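Local coordinates for choline/ethanolamine kinase family protein (PDB 3DXQ) that probably phosphorylates ethanolamine or choline, a phosphotransferase activity not established for this protein itself, at residues A[162-172]-A[242-250]. Numbering follows the deposited sequence.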
loop_
_atom_site.group_PDB
_atom_site.type_symbol
_atom_site.label_atom_id
_atom_site.label_comp_id
_atom_site.label_asym_id
_atom_site.label_seq_id
_atom_site.Cartn_x
_atom_site.Cartn_y
_atom_site.Cartn_z
ATOM N N VAL A 162 -18.645 -6.735 9.066
ATOM C CA VAL A 162 -18.050 -5.787 8.129
ATOM C C VAL A 162 -18.054 -6.403 6.719
ATOM O O VAL A 162 -18.445 -5.763 5.734
ATOM C CB VAL A 162 -16.592 -5.445 8.550
ATOM C CG1 VAL A 162 -15.926 -4.528 7.538
ATOM C CG2 VAL A 162 -16.543 -4.843 9.957
ATOM N N ARG A 163 -17.631 -7.660 6.641
ATOM C CA ARG A 163 -17.617 -8.389 5.384
ATOM C C ARG A 163 -19.010 -8.397 4.783
ATOM O O ARG A 163 -19.210 -8.154 3.597
ATOM C CB ARG A 163 -17.196 -9.828 5.652
ATOM C CG ARG A 163 -17.060 -10.682 4.419
ATOM C CD ARG A 163 -16.472 -12.000 4.823
ATOM N NE ARG A 163 -16.215 -12.854 3.677
ATOM C CZ ARG A 163 -15.461 -13.952 3.715
ATOM N NH1 ARG A 163 -14.859 -14.325 4.841
ATOM N NH2 ARG A 163 -15.286 -14.666 2.611
ATOM N N SER A 164 -19.972 -8.705 5.637
ATOM C CA SER A 164 -21.343 -8.796 5.215
ATOM C C SER A 164 -21.871 -7.456 4.703
ATOM O O SER A 164 -22.607 -7.417 3.711
ATOM C CB SER A 164 -22.192 -9.284 6.353
ATOM O OG SER A 164 -23.478 -9.504 5.840
ATOM N N ALA A 165 -21.491 -6.371 5.377
ATOM C CA ALA A 165 -21.891 -5.036 4.972
ATOM C C ALA A 165 -21.313 -4.696 3.586
ATOM O O ALA A 165 -21.973 -4.078 2.754
ATOM C CB ALA A 165 -21.455 -4.018 6.019
ATOM N N LEU A 166 -20.085 -5.136 3.340
ATOM C CA LEU A 166 -19.434 -4.919 2.059
ATOM C C LEU A 166 -20.039 -5.778 0.947
ATOM O O LEU A 166 -19.973 -5.401 -0.238
ATOM C CB LEU A 166 -17.934 -5.187 2.166
ATOM C CG LEU A 166 -17.076 -4.256 3.036
ATOM C CD1 LEU A 166 -15.716 -4.908 3.255
ATOM C CD2 LEU A 166 -16.902 -2.850 2.435
ATOM N N ALA A 167 -20.605 -6.924 1.324
ATOM C CA ALA A 167 -21.215 -7.837 0.366
ATOM C C ALA A 167 -22.676 -7.479 0.117
ATOM O O ALA A 167 -23.262 -7.933 -0.860
ATOM C CB ALA A 167 -21.082 -9.265 0.838
ATOM N N ALA A 168 -23.250 -6.650 0.989
ATOM C CA ALA A 168 -24.634 -6.199 0.838
ATOM C C ALA A 168 -24.913 -5.448 -0.468
ATOM O O ALA A 168 -26.060 -5.345 -0.852
ATOM C CB ALA A 168 -25.062 -5.334 2.040
ATOM N N HIS A 169 -23.890 -4.923 -1.139
ATOM C CA HIS A 169 -24.096 -4.173 -2.388
ATOM C C HIS A 169 -22.913 -4.333 -3.348
ATOM O O HIS A 169 -21.779 -4.476 -2.922
ATOM C CB HIS A 169 -24.281 -2.673 -2.102
ATOM C CG HIS A 169 -25.478 -2.345 -1.268
ATOM N ND1 HIS A 169 -26.736 -2.172 -1.806
ATOM C CD2 HIS A 169 -25.618 -2.158 0.065
ATOM C CE1 HIS A 169 -27.603 -1.914 -0.843
ATOM N NE2 HIS A 169 -26.947 -1.886 0.303
ATOM N N PRO A 170 -23.176 -4.307 -4.656
ATOM C CA PRO A 170 -22.097 -4.348 -5.641
ATOM C C PRO A 170 -21.107 -3.225 -5.372
ATOM O O PRO A 170 -21.529 -2.090 -5.143
ATOM C CB PRO A 170 -22.812 -4.074 -6.964
ATOM C CG PRO A 170 -24.237 -4.436 -6.709
ATOM C CD PRO A 170 -24.508 -4.212 -5.279
ATOM N N LEU A 171 -19.812 -3.534 -5.367
ATOM C CA LEU A 171 -18.798 -2.524 -5.184
ATOM C C LEU A 171 -18.091 -2.329 -6.528
ATOM O O LEU A 171 -17.981 -3.261 -7.324
ATOM C CB LEU A 171 -17.812 -2.967 -4.125
ATOM C CG LEU A 171 -18.435 -3.258 -2.760
ATOM C CD1 LEU A 171 -17.528 -4.164 -1.955
ATOM C CD2 LEU A 171 -18.732 -1.958 -2.031
ATOM N N PRO A 172 -17.621 -1.114 -6.794
ATOM C CA PRO A 172 -16.907 -0.912 -8.024
ATOM C C PRO A 172 -15.542 -1.591 -7.939
ATOM O O PRO A 172 -15.078 -1.877 -6.829
ATOM C CB PRO A 172 -16.757 0.607 -8.095
ATOM C CG PRO A 172 -16.791 1.067 -6.661
ATOM C CD PRO A 172 -17.703 0.106 -5.969
ATOM N N ARG A 242 -17.018 3.249 3.661
ATOM C CA ARG A 242 -16.155 2.219 3.099
ATOM C C ARG A 242 -14.700 2.492 3.461
ATOM O O ARG A 242 -13.962 1.584 3.841
ATOM C CB ARG A 242 -16.389 2.046 1.584
ATOM C CG ARG A 242 -17.239 0.813 1.318
ATOM C CD ARG A 242 -17.912 0.702 -0.032
ATOM N NE ARG A 242 -17.058 0.951 -1.197
ATOM C CZ ARG A 242 -17.328 1.863 -2.139
ATOM N NH1 ARG A 242 -18.415 2.626 -2.061
ATOM N NH2 ARG A 242 -16.522 2.027 -3.167
ATOM N N VAL A 243 -14.298 3.753 3.391
ATOM C CA VAL A 243 -12.935 4.102 3.746
ATOM C C VAL A 243 -12.695 3.698 5.203
ATOM O O VAL A 243 -11.751 2.975 5.527
ATOM C CB VAL A 243 -12.647 5.583 3.542
ATOM C CG1 VAL A 243 -11.199 5.859 3.858
ATOM C CG2 VAL A 243 -12.948 5.989 2.128
ATOM N N VAL A 244 -13.568 4.128 6.088
ATOM C CA VAL A 244 -13.394 3.788 7.501
ATOM C C VAL A 244 -13.363 2.258 7.695
ATOM O O VAL A 244 -12.555 1.743 8.462
ATOM C CB VAL A 244 -14.458 4.472 8.348
ATOM C CG1 VAL A 244 -14.421 3.990 9.791
ATOM C CG2 VAL A 244 -14.254 5.969 8.273
ATOM N N ILE A 245 -14.210 1.539 6.964
ATOM C CA ILE A 245 -14.257 0.080 7.043
ATOM C C ILE A 245 -12.907 -0.538 6.661
ATOM O O ILE A 245 -12.396 -1.450 7.352
ATOM C CB ILE A 245 -15.389 -0.490 6.142
ATOM C CG1 ILE A 245 -16.724 -0.401 6.876
ATOM C CG2 ILE A 245 -15.140 -1.930 5.776
ATOM C CD1 ILE A 245 -16.717 -1.151 8.176
ATOM N N TYR A 246 -12.326 -0.031 5.576
ATOM C CA TYR A 246 -11.029 -0.516 5.122
ATOM C C TYR A 246 -9.899 -0.092 6.063
ATOM O O TYR A 246 -8.944 -0.852 6.249
ATOM C CB TYR A 246 -10.749 -0.093 3.670
ATOM C CG TYR A 246 -11.678 -0.772 2.673
ATOM C CD1 TYR A 246 -11.854 -2.150 2.679
ATOM C CD2 TYR A 246 -12.366 -0.032 1.720
ATOM C CE1 TYR A 246 -12.713 -2.777 1.773
ATOM C CE2 TYR A 246 -13.219 -0.647 0.797
ATOM C CZ TYR A 246 -13.393 -2.025 0.830
ATOM O OH TYR A 246 -14.233 -2.642 -0.087
ATOM N N LYS A 247 -9.988 1.100 6.653
ATOM C CA LYS A 247 -9.018 1.463 7.684
ATOM C C LYS A 247 -8.941 0.313 8.695
ATOM O O LYS A 247 -7.862 -0.158 9.017
ATOM C CB LYS A 247 -9.414 2.747 8.414
ATOM C CG LYS A 247 -8.951 4.057 7.803
ATOM C CD LYS A 247 -9.620 5.214 8.544
ATOM C CE LYS A 247 -8.709 6.402 8.761
ATOM N NZ LYS A 247 -9.437 7.606 9.296
ATOM N N ALA A 248 -10.093 -0.159 9.165
ATOM C CA ALA A 248 -10.122 -1.238 10.153
ATOM C C ALA A 248 -9.603 -2.550 9.567
ATOM O O ALA A 248 -8.755 -3.196 10.169
ATOM C CB ALA A 248 -11.543 -1.425 10.738
HETATM N N MSE A 249 -10.109 -2.947 8.404
HETATM C CA MSE A 249 -9.705 -4.217 7.796
HETATM C C MSE A 249 -8.246 -4.258 7.401
HETATM O O MSE A 249 -7.628 -5.312 7.440
HETATM C CB MSE A 249 -10.552 -4.524 6.566
HETATM C CG MSE A 249 -11.996 -4.884 6.858
HETATM SE SE MSE A 249 -12.192 -6.100 8.397
HETATM C CE MSE A 249 -13.832 -6.908 7.885
ATOM N N CYS A 250 -7.715 -3.112 6.990
ATOM C CA CYS A 250 -6.317 -2.981 6.631
ATOM C C CYS A 250 -5.427 -3.300 7.816
ATOM O O CYS A 250 -4.515 -4.100 7.727
ATOM C CB CYS A 250 -6.051 -1.562 6.155
ATOM S SG CYS A 250 -4.437 -1.326 5.449
#
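The guanidinium of Arg-242 meets Leu-171 and Pro-172 obliquely. Leu-171 lies alongside Arg-242, the two side chains reaching opposite ways, and Leu-171 CD2 lies 3.5 Å from Arg-242 NE. Further out, Arg-242 NH2 is 3.6 Å from Pro-172 CD. A bend at chi3 (49°) turns the guanidinium toward these two residues after Arg-242 CG has passed Leu-166 CD2 at 3.8 Å. The ring of Tyr-246 is also approached at a slant, by Leu-166, whose CD2 is 3.9 Å from Tyr-246 CZ. The polar ends of both flat groups share one outside partner: Asp-204 takes a salt bridge from Arg-242 NH2 and a hydrogen bond with Tyr-246 OH. Replacing Arg-242 with an alanine removes the guanidinium and would probably cost Asp-204 this salt bridge and leave more of Leu-171 and Pro-172 uncovered. The contact lies in the mainly helical C-terminal lobe of what is, by family, a protein-kinase-like fold, away from the five-stranded N-terminal sheet. It joins the end of helix 152-167, and the loop after it, to helix 237-263. The axes of segments 162-167 and 242-250 run roughly antiparallel, at 142°, and come no closer than 11.3 Å, so the contact is made by side chains and not by the backbones. Leu-166 also lies beside Ile-245, with Leu-166 CD2 and Ile-245 CG2 3.9 Å apart. Val-162 meets Ile-245 tip to tip through CG1, the branch anti to the backbone N (chi1 176°). Selenomethionine Met-249 lies beside Val-162, the position of its CE doubtful. Phe-131 of helix 130-141 touches both Leu-166 and Met-249, while Phe-291 and Leu-295 of helix 289-300 pack on Ile-245.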